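Local coordinates for metallophosphoesterase (PDB 4J6O), which probably catalyses manganese-dependent removal of 2',3'-phosphate groups from RNA ends, as the calcineurin-like phosphatase domain of a bacterial RNA repair enzyme, at residues G18-C23 with T74-L79; V67-K72 with G226-G231; V60-D65 with M81-S86; D97-R102 with H113-T118; L30-K33 with L37-E40. All blocks are in the same frame, centred on the assembly; numbering follows the deposited sequence.

Contact 1 (G18-C23 with T74-L79); sequences GDIHGC and TEVLKL. With MN (manganese (II) ion), chain J.
The carbonyl O of Ile20 accepts the backbone N-H of Cys23 at 2.9 Å, closing a type I' beta turn whose flank rests on Val76. One methyl of that valine does the touching. Val76 CG2, set beside its own backbone N by a chi1 of 171°, lies 3.6 Å from Gly22 C and 3.9 Å from Cys23 N, while Ile20 CG2 meets the same methyl at 3.7 Å. Val76 CG1 is close behind, 3.8 Å from Ile20 CG2, and the two branched side chains slant across each other. This buried apolar patch backs the turn on the side away from the metal. The GDIHG sequence is the first signature motif of calcineurin-like phosphoesterases, and here it supplies two manganese ligands, Asp19 OD2 at 2.2 Å and His21 NE2 at 2.3 Å. With ND1 of His21 donating to the Val67 carbonyl, the imidazole is fixed in rotation and NE2 is turned to the metal; Asp65 is a further ligand. The loop follows strand 14-17 and leads into helix 24-33, for which Cys23 is the N-cap, and helix 73-86 lies against it through Val76.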
# COMPACT_ATOMS: atom_id res chain seq x y z
N GLY A 18 3.87 4.47 1.14
CA GLY A 18 4.25 3.05 1.09
C GLY A 18 3.66 2.25 2.25
O GLY A 18 2.74 2.66 2.93
N ASP A 19 4.18 1.03 2.41
CA ASP A 19 3.56 0.08 3.33
C ASP A 19 3.50 0.60 4.76
O ASP A 19 4.53 0.94 5.37
CB ASP A 19 4.40 -1.20 3.37
CG ASP A 19 4.64 -1.80 2.03
OD1 ASP A 19 4.99 -1.14 1.01
OD2 ASP A 19 4.56 -3.08 2.00
N ILE A 20 2.30 0.55 5.31
CA ILE A 20 2.05 1.04 6.64
C ILE A 20 2.12 -0.04 7.71
O ILE A 20 2.67 0.22 8.79
CB ILE A 20 0.70 1.76 6.66
CG1 ILE A 20 0.76 3.00 5.71
CG2 ILE A 20 0.31 2.16 8.07
CD1 ILE A 20 -0.65 3.51 5.27
N HIS A 21 1.59 -1.26 7.37
CA HIS A 21 1.71 -2.40 8.29
C HIS A 21 1.42 -1.96 9.75
O HIS A 21 2.21 -2.21 10.67
CB HIS A 21 3.10 -3.03 8.18
CG HIS A 21 3.29 -3.82 6.93
ND1 HIS A 21 2.45 -4.86 6.59
CD2 HIS A 21 4.23 -3.76 5.96
CE1 HIS A 21 2.82 -5.36 5.44
NE2 HIS A 21 3.91 -4.73 5.04
N GLY A 22 0.28 -1.32 9.94
CA GLY A 22 -0.22 -1.07 11.28
C GLY A 22 0.43 0.09 12.01
O GLY A 22 0.17 0.28 13.18
N CYS A 23 1.30 0.82 11.32
CA CYS A 23 2.03 1.90 11.99
C CYS A 23 1.21 3.22 11.98
O CYS A 23 1.57 4.18 11.30
CB CYS A 23 3.35 2.11 11.33
SG CYS A 23 4.48 0.67 11.66
N THR A 74 -6.00 -1.73 13.37
CA THR A 74 -7.40 -1.33 13.16
C THR A 74 -7.56 0.19 13.02
O THR A 74 -8.40 0.63 12.29
CB THR A 74 -8.39 -1.86 14.23
OG1 THR A 74 -8.06 -1.30 15.50
CG2 THR A 74 -8.33 -3.37 14.32
N GLU A 75 -6.69 0.95 13.69
CA GLU A 75 -6.72 2.40 13.56
C GLU A 75 -6.28 2.79 12.15
O GLU A 75 -6.90 3.68 11.55
CB GLU A 75 -5.85 3.10 14.60
CG GLU A 75 -6.38 2.97 16.03
CD GLU A 75 -7.89 3.18 16.15
OE1 GLU A 75 -8.38 4.28 15.77
OE2 GLU A 75 -8.59 2.25 16.60
N VAL A 76 -5.22 2.14 11.64
CA VAL A 76 -4.84 2.38 10.25
C VAL A 76 -6.03 2.09 9.32
O VAL A 76 -6.33 2.84 8.41
CB VAL A 76 -3.64 1.49 9.81
CG1 VAL A 76 -3.40 1.60 8.32
CG2 VAL A 76 -2.37 1.92 10.58
N LEU A 77 -6.70 0.97 9.55
CA LEU A 77 -7.81 0.61 8.68
C LEU A 77 -8.92 1.65 8.75
O LEU A 77 -9.47 2.08 7.71
CB LEU A 77 -8.36 -0.76 9.08
CG LEU A 77 -7.54 -1.91 8.51
CD1 LEU A 77 -7.93 -3.18 9.25
CD2 LEU A 77 -7.79 -2.06 7.03
N LYS A 78 -9.25 2.06 9.95
CA LYS A 78 -10.35 3.04 10.08
C LYS A 78 -9.99 4.34 9.37
O LYS A 78 -10.82 4.96 8.73
CB LYS A 78 -10.62 3.32 11.56
CG LYS A 78 -11.22 2.14 12.28
CD LYS A 78 -11.26 2.35 13.76
CE LYS A 78 -11.57 1.04 14.46
NZ LYS A 78 -11.81 1.31 15.86
N LEU A 79 -8.75 4.77 9.54
CA LEU A 79 -8.31 6.02 8.95
C LEU A 79 -8.36 5.90 7.43
O LEU A 79 -8.92 6.75 6.76
CB LEU A 79 -6.92 6.42 9.46
CG LEU A 79 -6.36 7.68 8.82
CD1 LEU A 79 -7.15 8.86 9.38
CD2 LEU A 79 -4.85 7.85 9.13
MN MN J . 4.71 -5.04 2.91
O HOH W 1 6.80 -4.35 3.60

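Contact 2 (V67-K72 with G226-G231); sequences VDRGPK and GCVFGG
Arg69 and Phe229 meet with one group's face against the other's edge. CZ of the phenyl ring stands over the centre of the Arg69 guanidinium, 3.5 Å from Arg69 CZ, whereas from the ring's side the guanidinium lies at the edge; the two planes are turned 61° apart. The arginine chain runs extended from CG to NE (chi3 176°), which carries Arg69 CD and NE past the ring, with Arg69 NE 3.6 Å from Phe229 CE1. Val228 crosses this chain at about a right angle. Its CG2 sits 3.7 Å from Arg69 CB and equally 3.7 Å from Gly70 N, and its CG1 has Arg69 CD at 3.8 Å on one side while covering a face of the Phe229 ring. The aliphatic part of Arg69 is thus packed and its head held beside an aromatic edge. Arg69 NH2 hydrogen-bonds to a citrate, probably from the crystallisation liquor, and the side chain comes within about 4 Å of the manganese, a position that would suit an anion-binding role near the metal. The loop between strand 59-62 and helix 73-86 is in this way joined to the loop linking strands 220-222 and 232-238.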
# COMPACT_ATOMS: atom_id res chain seq x y z
N VAL A 67 -2.18 -3.79 6.68
CA VAL A 67 -2.34 -4.67 7.82
C VAL A 67 -1.10 -5.51 8.08
O VAL A 67 -0.15 -5.45 7.31
CB VAL A 67 -3.57 -5.59 7.59
CG1 VAL A 67 -4.84 -4.74 7.30
CG2 VAL A 67 -3.34 -6.52 6.41
N ASP A 68 -1.09 -6.20 9.23
CA ASP A 68 -0.02 -7.09 9.68
C ASP A 68 1.14 -6.38 10.35
O ASP A 68 1.44 -5.23 10.02
CB ASP A 68 0.49 -7.98 8.54
CG ASP A 68 -0.56 -9.03 8.09
OD1 ASP A 68 -1.68 -9.04 8.63
OD2 ASP A 68 -0.24 -9.79 7.17
N ARG A 69 1.72 -7.04 11.36
CA ARG A 69 3.00 -6.70 12.00
C ARG A 69 2.92 -5.62 13.04
O ARG A 69 3.35 -5.80 14.18
CB ARG A 69 4.10 -6.32 11.02
CG ARG A 69 4.51 -7.47 10.09
CD ARG A 69 5.68 -7.07 9.22
NE ARG A 69 6.17 -8.18 8.39
CZ ARG A 69 6.03 -8.24 7.07
NH1 ARG A 69 5.38 -7.28 6.40
NH2 ARG A 69 6.52 -9.28 6.38
N GLY A 70 2.38 -4.48 12.64
CA GLY A 70 2.43 -3.32 13.53
C GLY A 70 1.39 -3.23 14.64
O GLY A 70 0.49 -4.06 14.73
N PRO A 71 1.48 -2.19 15.47
CA PRO A 71 0.76 -2.12 16.74
C PRO A 71 -0.64 -1.56 16.67
O PRO A 71 -1.38 -1.74 17.65
CB PRO A 71 1.63 -1.16 17.56
CG PRO A 71 2.16 -0.26 16.52
CD PRO A 71 2.51 -1.13 15.36
N LYS A 72 -1.03 -0.93 15.56
CA LYS A 72 -2.27 -0.16 15.49
C LYS A 72 -2.98 -0.41 14.16
O LYS A 72 -3.42 0.49 13.47
CB LYS A 72 -2.01 1.34 15.75
CG LYS A 72 -1.76 1.61 17.22
CD LYS A 72 -1.63 3.10 17.44
CE LYS A 72 -1.27 3.42 18.91
NZ LYS A 72 -1.46 4.91 19.13
N GLY A 226 10.30 0.43 4.80
CA GLY A 226 10.24 -0.50 5.93
C GLY A 226 9.95 0.12 7.28
O GLY A 226 10.58 -0.20 8.30
N CYS A 227 8.90 0.95 7.31
CA CYS A 227 8.52 1.62 8.56
C CYS A 227 8.36 0.63 9.71
O CYS A 227 8.92 0.82 10.80
CB CYS A 227 7.20 2.35 8.31
SG CYS A 227 6.72 3.33 9.75
N VAL A 228 7.61 -0.43 9.49
CA VAL A 228 7.36 -1.31 10.61
C VAL A 228 8.56 -2.08 11.15
O VAL A 228 8.55 -2.51 12.31
CB VAL A 228 6.19 -2.28 10.24
CG1 VAL A 228 6.69 -3.38 9.25
CG2 VAL A 228 5.57 -2.92 11.50
N PHE A 229 9.61 -2.16 10.32
CA PHE A 229 10.86 -2.82 10.67
C PHE A 229 11.85 -1.89 11.37
O PHE A 229 13.02 -2.23 11.52
CB PHE A 229 11.49 -3.41 9.40
CG PHE A 229 10.59 -4.32 8.66
CD1 PHE A 229 10.14 -5.48 9.27
CD2 PHE A 229 10.12 -4.01 7.38
CE1 PHE A 229 9.29 -6.36 8.56
CE2 PHE A 229 9.23 -4.89 6.66
CZ PHE A 229 8.83 -6.07 7.29
N GLY A 230 11.39 -0.69 11.77
CA GLY A 230 12.28 0.30 12.39
C GLY A 230 12.93 1.23 11.35
O GLY A 230 13.92 1.94 11.64
N GLY A 231 12.39 1.25 10.12
CA GLY A 231 12.89 2.14 9.09
C GLY A 231 12.14 3.45 9.10
O GLY A 231 12.17 4.18 10.10

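Contact 3 (V60-D65 with M81-S86). With MN (manganese (II) ion), chain J.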
# COMPACT_ATOMS: atom_id res chain seq x y z
N VAL A 60 -4.33 11.51 -1.35
CA VAL A 60 -3.39 10.46 -0.97
C VAL A 60 -3.63 9.21 -1.80
O VAL A 60 -4.79 8.78 -2.00
CB VAL A 60 -3.54 10.07 0.52
CG1 VAL A 60 -2.56 8.89 0.87
CG2 VAL A 60 -3.27 11.25 1.45
N LEU A 61 -2.54 8.57 -2.20
CA LEU A 61 -2.63 7.25 -2.84
C LEU A 61 -1.88 6.25 -1.98
O LEU A 61 -0.68 6.40 -1.81
CB LEU A 61 -1.98 7.30 -4.23
CG LEU A 61 -2.56 8.32 -5.20
CD1 LEU A 61 -1.77 8.20 -6.51
CD2 LEU A 61 -4.04 8.10 -5.47
N PHE A 62 -2.60 5.28 -1.41
CA PHE A 62 -1.95 4.28 -0.54
C PHE A 62 -1.57 3.11 -1.39
O PHE A 62 -2.38 2.66 -2.20
CB PHE A 62 -2.91 3.82 0.57
CG PHE A 62 -3.20 4.87 1.63
CD1 PHE A 62 -2.28 5.14 2.64
CD2 PHE A 62 -4.40 5.59 1.62
CE1 PHE A 62 -2.56 6.12 3.62
CE2 PHE A 62 -4.67 6.58 2.61
CZ PHE A 62 -3.74 6.83 3.61
N LEU A 63 -0.36 2.58 -1.14
CA LEU A 63 0.19 1.48 -1.95
C LEU A 63 -0.15 0.12 -1.34
O LEU A 63 0.27 -0.94 -1.88
CB LEU A 63 1.67 1.64 -2.15
CG LEU A 63 2.09 2.88 -2.92
CD1 LEU A 63 3.62 2.85 -3.10
CD2 LEU A 63 1.41 2.86 -4.29
N GLY A 64 -0.94 0.16 -0.30
CA GLY A 64 -1.45 -1.05 0.33
C GLY A 64 -0.51 -1.62 1.38
O GLY A 64 0.43 -0.94 1.84
N ASP A 65 -0.74 -2.86 1.76
CA ASP A 65 -0.08 -3.51 2.93
C ASP A 65 -0.33 -2.65 4.17
O ASP A 65 0.59 -2.20 4.87
CB ASP A 65 1.40 -3.76 2.68
CG ASP A 65 1.66 -5.20 2.16
OD1 ASP A 65 0.67 -5.85 1.81
OD2 ASP A 65 2.82 -5.65 2.08
N MET A 81 -9.86 3.69 5.38
CA MET A 81 -11.21 3.50 4.86
C MET A 81 -12.06 4.78 4.81
O MET A 81 -12.77 5.05 3.83
CB MET A 81 -11.92 2.43 5.67
CG MET A 81 -11.31 1.10 5.36
SD MET A 81 -12.29 -0.18 6.08
CE MET A 81 -11.61 -0.09 7.64
N GLY A 82 -11.95 5.59 5.86
CA GLY A 82 -12.58 6.90 5.87
C GLY A 82 -12.08 7.85 4.79
O GLY A 82 -12.82 8.68 4.27
N MET A 83 -10.79 7.77 4.48
CA MET A 83 -10.19 8.63 3.48
C MET A 83 -10.66 8.25 2.11
O MET A 83 -10.90 9.11 1.27
CB MET A 83 -8.66 8.56 3.58
CG MET A 83 -8.18 9.22 4.87
SD MET A 83 -6.38 9.16 5.07
CE MET A 83 -5.88 10.23 3.83
N VAL A 84 -10.77 6.95 1.87
CA VAL A 84 -11.21 6.49 0.57
C VAL A 84 -12.67 6.91 0.46
O VAL A 84 -13.10 7.37 -0.58
CB VAL A 84 -11.03 4.97 0.43
CG1 VAL A 84 -11.69 4.45 -0.83
CG2 VAL A 84 -9.52 4.63 0.38
N LYS A 85 -13.41 6.80 1.55
CA LYS A 85 -14.86 7.12 1.48
C LYS A 85 -15.19 8.61 1.31
O LYS A 85 -16.15 8.99 0.64
CB LYS A 85 -15.53 6.50 2.72
CG LYS A 85 -17.03 6.62 2.77
CD LYS A 85 -17.59 5.45 3.57
CE LYS A 85 -18.19 5.92 4.89
NZ LYS A 85 -19.29 5.03 5.39
N SER A 86 -14.36 9.48 1.89
CA SER A 86 -14.57 10.92 1.81
C SER A 86 -14.02 11.47 0.48
O SER A 86 -14.20 12.66 0.15
CB SER A 86 -13.90 11.62 3.01
OG SER A 86 -12.48 11.64 2.89
MN MN J . 4.71 -5.04 2.91
O HOH W 1 6.80 -4.35 3.60
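Met83 meets Phe62 through its sulfur, which lies in the plane of the ring at its edge. Met83 SD is 5.0 Å from the Phe62 ring centroid, 86° off the ring normal, and 3.8 Å from Phe62 CZ, a Met-aromatic contact in which the two side chains cross at about a right angle. A bend at the last torsion (chi3 69°) then swings the terminal methyl to the strand's other inward-facing residue, so that Met83 CE rests 3.7 Å from Val60 CG2 and still 4.0 Å from Phe62 CZ. Val60 also braces the phenylalanine from within the strand, its CG1 lying over the centre of one ring face. Further out, Ala89 and Cys91 of strand 89-91 and Ile20 of the first metal loop pack on the ring. Past its last residue, strand 59-62 runs into the loop that presents Asp65, whose OD2 binds manganese at 2.2 Å. Its OD1 accepts the backbone N-H of His96, and its own N-H goes to Asp97 OD2, second-shell bonds that would help to hold the ligand. In this beta-alpha-beta unit the packing end is wholly apolar and lies well away from the polar, metal-binding end. The sulfur faces the ring's C-H rim rather than its pi cloud, where a weak attraction to the slightly positive hydrogens would be expected.

Contact 4 (D97-R102 with H113-T118)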
# COMPACT_ATOMS: atom_id res chain seq x y z
N ASP A 97 -2.96 -7.51 2.50
CA ASP A 97 -4.37 -7.12 2.58
C ASP A 97 -5.27 -8.21 1.99
O ASP A 97 -6.30 -8.59 2.59
CB ASP A 97 -4.61 -5.81 1.82
CG ASP A 97 -3.63 -4.67 2.28
OD1 ASP A 97 -3.38 -4.52 3.48
OD2 ASP A 97 -3.16 -3.96 1.39
N VAL A 98 -4.92 -8.66 0.81
CA VAL A 98 -5.70 -9.68 0.07
C VAL A 98 -5.67 -11.00 0.82
O VAL A 98 -6.67 -11.74 0.87
CB VAL A 98 -5.16 -9.83 -1.38
CG1 VAL A 98 -5.72 -11.09 -2.09
CG2 VAL A 98 -5.53 -8.58 -2.15
N LYS A 99 -4.52 -11.34 1.41
CA LYS A 99 -4.47 -12.57 2.19
C LYS A 99 -5.39 -12.44 3.41
O LYS A 99 -6.05 -13.40 3.81
CB LYS A 99 -3.06 -12.87 2.64
CG LYS A 99 -2.95 -14.00 3.67
CD LYS A 99 -1.53 -14.54 3.71
CE LYS A 99 -1.36 -15.55 4.82
NZ LYS A 99 0.08 -15.76 5.13
N LEU A 100 -5.44 -11.25 4.02
CA LEU A 100 -6.33 -11.06 5.15
C LEU A 100 -7.76 -11.24 4.72
O LEU A 100 -8.55 -11.86 5.46
CB LEU A 100 -6.18 -9.66 5.77
CG LEU A 100 -7.23 -9.29 6.83
CD1 LEU A 100 -7.18 -10.14 8.09
CD2 LEU A 100 -7.11 -7.78 7.18
N LEU A 101 -8.10 -10.68 3.56
CA LEU A 101 -9.47 -10.85 3.02
C LEU A 101 -9.83 -12.32 2.83
O LEU A 101 -10.94 -12.75 3.23
CB LEU A 101 -9.67 -10.06 1.72
CG LEU A 101 -11.00 -10.28 0.99
CD1 LEU A 101 -12.13 -9.94 1.89
CD2 LEU A 101 -11.07 -9.46 -0.26
N ARG A 102 -8.89 -13.12 2.31
CA ARG A 102 -9.15 -14.56 2.14
C ARG A 102 -9.37 -15.23 3.49
O ARG A 102 -10.23 -16.09 3.61
CB ARG A 102 -7.98 -15.22 1.42
CG ARG A 102 -7.95 -14.81 -0.02
CD ARG A 102 -6.70 -15.22 -0.74
NE ARG A 102 -6.76 -14.70 -2.10
CZ ARG A 102 -5.71 -14.46 -2.87
NH1 ARG A 102 -4.49 -14.69 -2.40
NH2 ARG A 102 -5.88 -13.98 -4.10
N HIS A 113 4.02 -13.86 9.05
CA HIS A 113 4.46 -12.54 8.64
C HIS A 113 3.59 -11.47 9.22
O HIS A 113 3.32 -10.46 8.52
CB HIS A 113 4.46 -12.43 7.13
CG HIS A 113 5.39 -13.39 6.47
ND1 HIS A 113 4.96 -14.37 5.60
CD2 HIS A 113 6.73 -13.55 6.58
CE1 HIS A 113 6.00 -15.07 5.18
NE2 HIS A 113 7.08 -14.60 5.76
N GLY A 114 3.17 -11.63 10.48
CA GLY A 114 2.42 -10.54 11.11
C GLY A 114 0.92 -10.65 11.10
O GLY A 114 0.23 -9.81 11.69
N LEU A 115 0.38 -11.66 10.41
CA LEU A 115 -1.07 -11.80 10.34
C LEU A 115 -1.67 -12.06 11.72
O LEU A 115 -2.80 -11.65 12.01
CB LEU A 115 -1.49 -12.90 9.33
CG LEU A 115 -2.99 -13.22 9.23
CD1 LEU A 115 -3.85 -12.02 8.84
CD2 LEU A 115 -3.14 -14.30 8.19
N ASP A 116 -0.91 -12.72 12.57
CA ASP A 116 -1.38 -12.97 13.93
C ASP A 116 -1.71 -11.63 14.60
O ASP A 116 -2.71 -11.53 15.31
CB ASP A 116 -0.34 -13.73 14.76
CG ASP A 116 0.92 -12.89 15.03
OD1 ASP A 116 1.49 -12.36 14.06
OD2 ASP A 116 1.32 -12.78 16.21
N ARG A 117 -0.89 -10.61 14.36
CA ARG A 117 -1.17 -9.35 15.03
C ARG A 117 -2.47 -8.75 14.51
O ARG A 117 -3.23 -8.20 15.27
CB ARG A 117 -0.06 -8.29 14.82
CG ARG A 117 1.35 -8.76 15.11
CD ARG A 117 1.46 -9.22 16.53
NE ARG A 117 2.68 -10.00 16.78
CZ ARG A 117 3.88 -9.48 17.01
NH1 ARG A 117 4.06 -8.15 17.01
NH2 ARG A 117 4.91 -10.28 17.24
N THR A 118 -2.72 -8.86 13.20
CA THR A 118 -3.94 -8.27 12.62
C THR A 118 -5.14 -8.96 13.26
O THR A 118 -6.13 -8.32 13.65
CB THR A 118 -4.01 -8.49 11.09
OG1 THR A 118 -2.92 -7.80 10.46
CG2 THR A 118 -5.36 -7.95 10.50
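Lys99 crosses Leu115 at a slant, touching it near the end of its chain, with Lys99 CE 4.0 Å from Leu115 CD2. Its chain is extended all the way (chi2 161°), and this takes the ammonium beyond the leucine, so the last methylene meets Leu115 while the charged end is bound by Gln110 O. One residue on, Leu100 supplies the main packing. Its CD1 reaches Leu115 CD1 at 3.9 Å, the two leucines crossing at a slant, and Thr118 CG2 at 3.7 Å; Leu100 CD2 comes to 3.8 Å from the same Thr118 methyl. Leucine and threonine meet tip to tip. The chi1 of -64° puts Thr118 CG2 opposite its own backbone N and toward Leu100, leaving OG1 to bond Asp68 OD1, so a single side chain turns a methyl to the apolar interface and a hydroxyl to the loop near the active site. Together these contacts form a small hydrophobic seam between helix 95-104, which opens within the GNHD motif of the family, and the first turn of helix 115-122, with Gly114 at its N-cap position. Ile137 of helix 127-138 also packs on Leu100, and Ile73 at the start of helix 73-86 on Thr118.

Contact 5 (L30-K33 with L37-E40)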
# COMPACT_ATOMS: atom_id res chain seq x y z
N LEU A 30 3.07 11.45 9.33
CA LEU A 30 3.43 11.72 7.96
C LEU A 30 2.34 12.56 7.28
O LEU A 30 2.61 13.51 6.54
CB LEU A 30 3.67 10.38 7.20
CG LEU A 30 3.97 10.54 5.73
CD1 LEU A 30 5.22 11.39 5.48
CD2 LEU A 30 4.22 9.09 5.23
N LEU A 31 1.09 12.18 7.48
CA LEU A 31 -0.01 12.96 6.90
C LEU A 31 0.03 14.41 7.41
O LEU A 31 -0.13 15.36 6.63
CB LEU A 31 -1.35 12.29 7.23
CG LEU A 31 -1.69 10.97 6.49
CD1 LEU A 31 -2.89 10.26 7.08
CD2 LEU A 31 -1.86 11.19 4.99
N GLU A 32 0.28 14.58 8.70
CA GLU A 32 0.28 15.94 9.26
C GLU A 32 1.43 16.73 8.67
O GLU A 32 1.30 17.92 8.34
CB GLU A 32 0.29 15.90 10.78
CG GLU A 32 -1.05 15.41 11.30
CD GLU A 32 -1.13 15.19 12.78
OE1 GLU A 32 -0.12 14.91 13.44
OE2 GLU A 32 -2.25 15.28 13.29
N LYS A 33 2.57 16.06 8.50
CA LYS A 33 3.74 16.73 7.93
C LYS A 33 3.46 17.14 6.49
O LYS A 33 3.98 18.14 6.01
CB LYS A 33 4.92 15.76 7.97
CG LYS A 33 6.24 16.31 7.53
CD LYS A 33 7.31 15.25 7.86
CE LYS A 33 8.70 15.65 7.44
NZ LYS A 33 9.70 14.79 8.10
N LEU A 37 -5.03 17.47 7.62
CA LEU A 37 -5.62 17.79 8.89
C LEU A 37 -6.48 16.60 9.26
O LEU A 37 -7.36 16.20 8.49
CB LEU A 37 -6.52 19.00 8.70
CG LEU A 37 -5.73 20.15 8.11
CD1 LEU A 37 -6.68 21.18 7.56
CD2 LEU A 37 -4.84 20.74 9.20
N ILE A 38 -6.20 16.01 10.42
CA ILE A 38 -6.93 14.82 10.84
C ILE A 38 -7.78 15.17 12.03
O ILE A 38 -7.30 15.64 13.07
CB ILE A 38 -5.97 13.67 11.22
CG1 ILE A 38 -5.10 13.29 10.05
CG2 ILE A 38 -6.76 12.46 11.73
CD1 ILE A 38 -3.97 12.48 10.51
N GLU A 39 -9.07 14.96 11.86
CA GLU A 39 -10.03 15.25 12.90
C GLU A 39 -10.44 13.93 13.47
O GLU A 39 -10.79 13.00 12.74
CB GLU A 39 -11.23 15.99 12.31
CG GLU A 39 -12.35 16.24 13.33
CD GLU A 39 -13.64 16.82 12.70
OE1 GLU A 39 -13.81 16.76 11.45
OE2 GLU A 39 -14.49 17.32 13.47
N GLU A 40 -10.33 13.82 14.79
CA GLU A 40 -10.95 12.71 15.48
C GLU A 40 -12.39 13.16 15.65
O GLU A 40 -12.67 14.11 16.38
CB GLU A 40 -10.29 12.43 16.84
CG GLU A 40 -9.29 11.29 16.85
CD GLU A 40 -8.89 10.91 18.27
OE1 GLU A 40 -9.15 9.76 18.69
OE2 GLU A 40 -8.32 11.78 18.98
O HOH W 2 -4.06 17.18 12.18
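A short connection at the end of helix 24-33 leads straight into strand 37-40, the first strand of a small two-stranded antiparallel sheet, and Ile38 folds back there onto the helix through its CD1 methyl. This methyl is 4.2 Å from Leu31 CB and also 4.2 Å from Glu32 CG, so it rests between two successive helical side chains, touching the Leu31 CD1 methyl as well. The isoleucine reaches across because its CG1 branch is extended to CD1 (chi2 164°). A water adds a polar link: it donates to Glu32 OE2 at 2.8 Å and accepts the backbone N-H of Ile38 at 3.0 Å. By this route the carboxylate, whose stem packs on the isoleucine, also ties the strand backbone to the helix. Glu32 OE2 is shared with a salt bridge to Lys28 one turn earlier, which would help to hold the carboxylate in place. Leu31 faces the protein interior, whereas Glu32 lies at the exposed margin, so the contact grades from buried to open. Leu37 and Glu39 make the backbone hydrogen bonds to Thr53 and Arg51 of strand 50-53, while Leu30 on the same helix packs against strands 232-238 and 242-247. Helix 24-33 therefore lies between the small sheet and those two strands of the five-stranded sheet.

Overall arrangement
Contact 5 closes first along the chain, within the span of contact 1; the segments of contacts 1, 2 and 3 interleave, and contact 4 falls within the span of contact 2. Contacts 1 and 3 share helix 73-86 and the manganese, with centres about 10 Å apart. Contact 2, about 9 Å from contact 1 between centres, joins it through backbone and His21 bonds, and contact 4 adjoins contact 2 through the Arg69-Gly114 backbone bond. The metal loops leave the neighbouring parallel strands 14-17 and 59-62 of the five-stranded sheet. Contact 5, about 26 Å from contact 4 between centres, meets contacts 1 and 3 through Leu31, which packs on Leu79, Val60 and Met83 in one apolar cluster beside helix 73-86.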